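Long-range contact in endo alpha-1,4 polygalactosaminidase (PDB 6OJ1), which cleaves alpha-1,4-linked galactosamine polymers from within as a fungal endo-glycosidase, and so disrupts microbial biofilms: residues Thr40-Leu50 and Asp56-Asn67. Sequence-based numbering, arbitrary orientation.
Sequences TKWQIELLYAL and DAEIYDIDLFIN. With NAG (2-acetamido-2-deoxy-beta-D-glucopyranose), chain B; NAG (2-acetamido-2-deoxy-beta-D-glucopyranose), chain C.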
loop_
_atom_site.group_PDB
_atom_site.type_symbol
_atom_site.label_atom_id
_atom_site.label_comp_id
_atom_site.label_asym_id
_atom_site.label_seq_id
_atom_site.Cartn_x
_atom_site.Cartn_y
_atom_site.Cartn_z
ATOM N N THR A 40 -13.699 0.354 -7.543
ATOM C CA THR A 40 -13.432 1.786 -7.616
ATOM C C THR A 40 -12.123 2.037 -8.352
ATOM O O THR A 40 -11.093 1.434 -8.036
ATOM C CB THR A 40 -13.382 2.406 -6.218
ATOM O OG1 THR A 40 -14.662 2.264 -5.582
ATOM C CG2 THR A 40 -13.039 3.882 -6.319
ATOM N N LYS A 41 -12.173 2.925 -9.345
ATOM C CA LYS A 41 -10.982 3.261 -10.116
ATOM C C LYS A 41 -10.005 4.066 -9.269
ATOM O O LYS A 41 -10.400 4.965 -8.519
ATOM C CB LYS A 41 -11.375 4.064 -11.356
ATOM C CG LYS A 41 -10.235 4.347 -12.315
ATOM C CD LYS A 41 -10.781 5.085 -13.549
ATOM C CE LYS A 41 -9.678 5.525 -14.492
ATOM N NZ LYS A 41 -10.257 6.261 -15.665
ATOM N N TRP A 42 -8.717 3.752 -9.399
ATOM C CA TRP A 42 -7.707 4.420 -8.593
ATOM C C TRP A 42 -6.503 4.782 -9.450
ATOM O O TRP A 42 -6.363 4.363 -10.604
ATOM C CB TRP A 42 -7.274 3.570 -7.386
ATOM C CG TRP A 42 -6.379 2.380 -7.683
ATOM C CD1 TRP A 42 -6.578 1.410 -8.625
ATOM C CD2 TRP A 42 -5.180 2.014 -6.976
ATOM N NE1 TRP A 42 -5.558 0.478 -8.568
ATOM C CE2 TRP A 42 -4.688 0.827 -7.571
ATOM C CE3 TRP A 42 -4.473 2.580 -5.904
ATOM C CZ2 TRP A 42 -3.519 0.195 -7.136
ATOM C CZ3 TRP A 42 -3.305 1.951 -5.460
ATOM C CH2 TRP A 42 -2.844 0.763 -6.076
ATOM N N GLN A 43 -5.649 5.602 -8.853
ATOM C CA GLN A 43 -4.341 5.960 -9.367
ATOM C C GLN A 43 -3.378 5.876 -8.195
ATOM O O GLN A 43 -3.768 6.107 -7.049
ATOM C CB GLN A 43 -4.365 7.375 -10.000
ATOM C CG GLN A 43 -3.015 8.116 -10.117
ATOM C CD GLN A 43 -2.065 7.542 -11.173
ATOM O OE1 GLN A 43 -1.906 6.331 -11.295
ATOM N NE2 GLN A 43 -1.425 8.423 -11.938
ATOM N N ILE A 44 -2.131 5.515 -8.473
ATOM C CA ILE A 44 -1.088 5.499 -7.459
ATOM C C ILE A 44 0.140 6.188 -8.033
ATOM O O ILE A 44 0.506 5.963 -9.192
ATOM C CB ILE A 44 -0.750 4.073 -6.973
ATOM C CG1 ILE A 44 0.438 4.113 -6.001
ATOM C CG2 ILE A 44 -0.484 3.118 -8.146
ATOM C CD1 ILE A 44 0.663 2.797 -5.218
ATOM N N GLU A 45 0.752 7.059 -7.238
ATOM C CA GLU A 45 1.946 7.780 -7.687
ATOM C C GLU A 45 2.790 8.018 -6.444
ATOM O O GLU A 45 2.418 8.833 -5.597
ATOM C CB GLU A 45 1.592 9.090 -8.386
ATOM C CG GLU A 45 2.772 9.703 -9.158
ATOM C CD GLU A 45 3.740 10.430 -8.250
ATOM O OE1 GLU A 45 3.323 11.432 -7.622
ATOM O OE2 GLU A 45 4.910 9.986 -8.143
ATOM N N LEU A 46 3.913 7.302 -6.337
ATOM C CA LEU A 46 4.745 7.307 -5.143
ATOM C C LEU A 46 6.125 7.903 -5.359
ATOM O O LEU A 46 6.838 8.129 -4.373
ATOM C CB LEU A 46 4.921 5.871 -4.607
ATOM C CG LEU A 46 3.645 5.128 -4.271
ATOM C CD1 LEU A 46 4.024 3.803 -3.543
ATOM C CD2 LEU A 46 2.766 6.004 -3.389
ATOM N N LEU A 47 6.525 8.170 -6.606
ATOM C CA LEU A 47 7.920 8.530 -6.848
ATOM C C LEU A 47 8.234 9.971 -6.438
ATOM O O LEU A 47 9.312 10.247 -5.888
ATOM C CB LEU A 47 8.264 8.289 -8.319
ATOM C CG LEU A 47 9.710 8.545 -8.731
ATOM C CD1 LEU A 47 10.632 7.599 -7.962
ATOM C CD2 LEU A 47 9.875 8.357 -10.236
ATOM N N TYR A 48 7.322 10.912 -6.700
ATOM C CA TYR A 48 7.562 12.320 -6.422
ATOM C C TYR A 48 6.255 12.948 -5.953
ATOM O O TYR A 48 5.201 12.310 -5.951
ATOM C CB TYR A 48 8.134 13.055 -7.657
ATOM C CG TYR A 48 7.509 12.606 -8.976
ATOM C CD1 TYR A 48 6.164 12.835 -9.244
ATOM C CD2 TYR A 48 8.266 11.955 -9.944
ATOM C CE1 TYR A 48 5.588 12.428 -10.429
ATOM C CE2 TYR A 48 7.699 11.544 -11.139
ATOM C CZ TYR A 48 6.357 11.781 -11.375
ATOM O OH TYR A 48 5.785 11.359 -12.554
ATOM N N ALA A 49 6.332 14.201 -5.520
ATOM C CA ALA A 49 5.128 14.907 -5.105
ATOM C C ALA A 49 4.115 14.889 -6.245
ATOM O O ALA A 49 4.474 15.078 -7.407
ATOM C CB ALA A 49 5.472 16.344 -4.716
ATOM N N LEU A 50 2.848 14.628 -5.921
ATOM C CA LEU A 50 1.835 14.496 -6.966
ATOM C C LEU A 50 1.695 15.798 -7.746
ATOM O O LEU A 50 1.429 16.858 -7.169
ATOM C CB LEU A 50 0.492 14.086 -6.357
ATOM C CG LEU A 50 -0.620 13.857 -7.398
ATOM C CD1 LEU A 50 -0.387 12.569 -8.222
ATOM C CD2 LEU A 50 -2.002 13.845 -6.742
ATOM N N ASP A 56 -8.708 10.550 -14.280
ATOM C CA ASP A 56 -10.072 10.515 -13.758
ATOM C C ASP A 56 -10.274 9.256 -12.912
ATOM O O ASP A 56 -10.975 8.315 -13.284
ATOM C CB ASP A 56 -11.064 10.572 -14.911
ATOM C CG ASP A 56 -12.489 10.600 -14.439
ATOM O OD1 ASP A 56 -12.725 11.097 -13.315
ATOM O OD2 ASP A 56 -13.367 10.111 -15.183
ATOM N N ALA A 57 -9.632 9.247 -11.747
ATOM C CA ALA A 57 -9.774 8.165 -10.787
ATOM C C ALA A 57 -10.377 8.703 -9.497
ATOM O O ALA A 57 -10.063 9.820 -9.082
ATOM C CB ALA A 57 -8.422 7.507 -10.479
ATOM N N GLU A 58 -11.224 7.892 -8.851
ATOM C CA GLU A 58 -11.878 8.332 -7.619
ATOM C C GLU A 58 -10.923 8.343 -6.440
ATOM O O GLU A 58 -11.146 9.084 -5.478
ATOM C CB GLU A 58 -13.056 7.425 -7.257
ATOM C CG GLU A 58 -14.290 7.550 -8.110
ATOM C CD GLU A 58 -15.424 6.696 -7.567
ATOM O OE1 GLU A 58 -15.753 6.832 -6.364
ATOM O OE2 GLU A 58 -15.967 5.872 -8.332
ATOM N N ILE A 59 -9.892 7.497 -6.463
ATOM C CA ILE A 59 -8.984 7.336 -5.337
ATOM C C ILE A 59 -7.562 7.543 -5.833
ATOM O O ILE A 59 -7.173 6.964 -6.852
ATOM C CB ILE A 59 -9.114 5.942 -4.682
ATOM C CG1 ILE A 59 -10.487 5.775 -4.020
ATOM C CG2 ILE A 59 -7.993 5.729 -3.688
ATOM C CD1 ILE A 59 -10.781 4.327 -3.592
ATOM N N TYR A 60 -6.792 8.360 -5.117
ATOM C CA TYR A 60 -5.371 8.545 -5.385
ATOM C C TYR A 60 -4.573 8.048 -4.192
ATOM O O TYR A 60 -4.843 8.461 -3.066
ATOM C CB TYR A 60 -5.029 10.022 -5.633
ATOM C CG TYR A 60 -5.232 10.520 -7.059
ATOM C CD1 TYR A 60 -6.471 10.457 -7.674
ATOM C CD2 TYR A 60 -4.174 11.080 -7.770
ATOM C CE1 TYR A 60 -6.653 10.924 -8.971
ATOM C CE2 TYR A 60 -4.342 11.541 -9.057
ATOM C CZ TYR A 60 -5.587 11.463 -9.650
ATOM O OH TYR A 60 -5.776 11.933 -10.933
ATOM N N ASP A 61 -3.598 7.170 -4.443
ATOM C CA ASP A 61 -2.679 6.655 -3.427
ATOM C C ASP A 61 -1.344 7.364 -3.667
ATOM O O ASP A 61 -0.727 7.199 -4.728
ATOM C CB ASP A 61 -2.565 5.132 -3.548
ATOM C CG ASP A 61 -1.701 4.495 -2.472
ATOM O OD1 ASP A 61 -1.069 5.203 -1.664
ATOM O OD2 ASP A 61 -1.670 3.243 -2.442
ATOM N N ILE A 62 -0.919 8.191 -2.706
ATOM C CA ILE A 62 0.267 9.028 -2.873
ATOM C C ILE A 62 1.111 8.972 -1.603
ATOM O O ILE A 62 0.642 8.591 -0.525
ATOM C CB ILE A 62 -0.094 10.488 -3.204
ATOM C CG1 ILE A 62 -0.912 11.100 -2.057
ATOM C CG2 ILE A 62 -0.894 10.570 -4.527
ATOM C CD1 ILE A 62 -1.331 12.566 -2.295
ATOM N N ASP A 63 2.372 9.378 -1.738
ATOM C CA ASP A 63 3.312 9.279 -0.624
ATOM C C ASP A 63 2.946 10.214 0.527
ATOM O O ASP A 63 2.666 11.400 0.327
ATOM C CB ASP A 63 4.730 9.569 -1.117
ATOM C CG ASP A 63 5.765 9.334 -0.035
ATOM O OD1 ASP A 63 6.214 8.170 0.119
ATOM O OD2 ASP A 63 6.090 10.304 0.687
ATOM N N LEU A 64 2.961 9.665 1.750
ATOM C CA LEU A 64 2.608 10.423 2.947
ATOM C C LEU A 64 3.531 11.616 3.174
ATOM O O LEU A 64 3.077 12.695 3.574
ATOM C CB LEU A 64 2.660 9.490 4.168
ATOM C CG LEU A 64 2.558 10.176 5.532
ATOM C CD1 LEU A 64 1.223 10.874 5.683
ATOM C CD2 LEU A 64 2.769 9.121 6.616
ATOM N N PHE A 65 4.834 11.428 2.989
ATOM C CA PHE A 65 5.783 12.445 3.431
ATOM C C PHE A 65 5.909 13.580 2.432
ATOM O O PHE A 65 5.945 14.749 2.830
ATOM C CB PHE A 65 7.163 11.828 3.651
ATOM C CG PHE A 65 7.302 11.073 4.942
ATOM C CD1 PHE A 65 7.586 11.744 6.129
ATOM C CD2 PHE A 65 7.196 9.696 4.964
ATOM C CE1 PHE A 65 7.743 11.052 7.321
ATOM C CE2 PHE A 65 7.353 8.985 6.163
ATOM C CZ PHE A 65 7.620 9.669 7.342
ATOM N N ILE A 66 5.981 13.264 1.137
ATOM C CA ILE A 66 6.393 14.281 0.171
ATOM C C ILE A 66 5.227 15.067 -0.396
ATOM O O ILE A 66 5.450 16.005 -1.175
ATOM C CB ILE A 66 7.236 13.640 -0.949
ATOM C CG1 ILE A 66 6.399 12.697 -1.799
ATOM C CG2 ILE A 66 8.410 12.889 -0.342
ATOM C CD1 ILE A 66 7.240 11.885 -2.774
ATOM N N ASN A 67 3.996 14.748 -0.007
ATOM C CA ASN A 67 2.823 15.503 -0.432
ATOM C C ASN A 67 2.287 16.361 0.704
ATOM O O ASN A 67 2.189 15.901 1.841
ATOM C CB ASN A 67 1.744 14.554 -0.915
ATOM C CG ASN A 67 2.090 13.972 -2.248
ATOM O OD1 ASN A 67 2.007 14.670 -3.261
ATOM N ND2 ASN A 67 2.509 12.713 -2.265
HETATM C C1 NAG B . 6.130 15.872 -12.087
HETATM C C2 NAG B . 6.375 16.227 -13.548
HETATM C C3 NAG B . 7.532 15.403 -14.120
HETATM C C4 NAG B . 8.766 15.476 -13.227
HETATM C C5 NAG B . 8.383 15.110 -11.798
HETATM C C6 NAG B . 9.515 15.270 -10.812
HETATM C C7 NAG B . 4.338 16.977 -14.681
HETATM C C8 NAG B . 3.103 16.556 -15.418
HETATM N N2 NAG B . 5.159 15.992 -14.306
HETATM O O3 NAG B . 7.834 15.892 -15.421
HETATM O O4 NAG B . 9.744 14.549 -13.693
HETATM O O5 NAG B . 7.339 15.984 -11.355
HETATM O O6 NAG B . 10.055 16.586 -10.857
HETATM O O7 NAG B . 4.592 18.155 -14.453
HETATM C C1 NAG C . 11.061 15.124 -13.812
HETATM C C2 NAG C . 12.072 13.971 -13.968
HETATM C C3 NAG C . 13.476 14.511 -14.250
HETATM C C4 NAG C . 13.454 15.511 -15.395
HETATM C C5 NAG C . 12.438 16.605 -15.104
HETATM C C6 NAG C . 12.318 17.610 -16.230
HETATM C C7 NAG C . 11.458 11.959 -12.700
HETATM C C8 NAG C . 11.597 11.231 -11.403
HETATM N N2 NAG C . 12.087 13.137 -12.777
HETATM O O3 NAG C . 14.323 13.427 -14.620
HETATM O O4 NAG C . 14.743 16.092 -15.529
HETATM O O5 NAG C . 11.150 16.002 -14.944
HETATM O O6 NAG C . 11.794 17.012 -17.408
HETATM O O7 NAG C . 10.804 11.507 -13.636
HETATM O O HOH W 1 -14.618 4.277 -9.931
HETATM O O HOH W 2 -12.774 7.686 -15.800
HETATM O O HOH W 3 3.511 10.870 -4.205
HETATM O O HOH W 4 7.518 7.094 -1.948
HETATM O O HOH W 5 2.139 17.453 -4.049
#
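Q43 and L50 meet the Y60 side chain. Q43 CB sits over the centre of the Y60 ring, 4.1 Å from its centroid, in a CH-pi contact. The L50 side chain crosses that of Y60 at about a right angle, with CD2 3.7 Å from Y60 CD2. The same L50 methyl also reaches I62 CG2. CG of L50 lies opposite the backbone N (chi1 -177°), and this swings both methyls to the tyrosine. On the other face of the sheet, W42 and I44 both lie alongside D61, pointing the same way. D61 OD2 lies in the plane of the W42 ring, at its edge, 3.7 Å from CZ3. I44 CD1 packs beside the same oxygen, and Y85 of strand 81-87 also touches D61.

Strands 42-45 and 59-63 run parallel, 12° apart. Q43 N donates to I59 O, D61 N to Q43 O (2.8 Å), and E45 N to D61 O. At the start of the pair the bonds from E58 N and I59 N to K41 O are weak. Water 2 joins K41 NZ to D56 OD2.

Beyond the strands, N67 ties the two loops. Its OD1 takes L50 N at 2.8 Å in the carbonyl plane, on a lone pair, while its ND2 donates to D63 O. D63 OD2 accepts from F65 N, an Asx turn, and also from I66 N, which completes an Asx motif; OD1 pairs with R95. E45 OE2 takes Y48 N and lies over one face of the Y48 ring; C5 of the chain B NAG lies over the centre of the opposite face.

These are the first two strands of the TIM barrel of family GH114. The N67 amide, gripped at both ends, is fixed in its rotation.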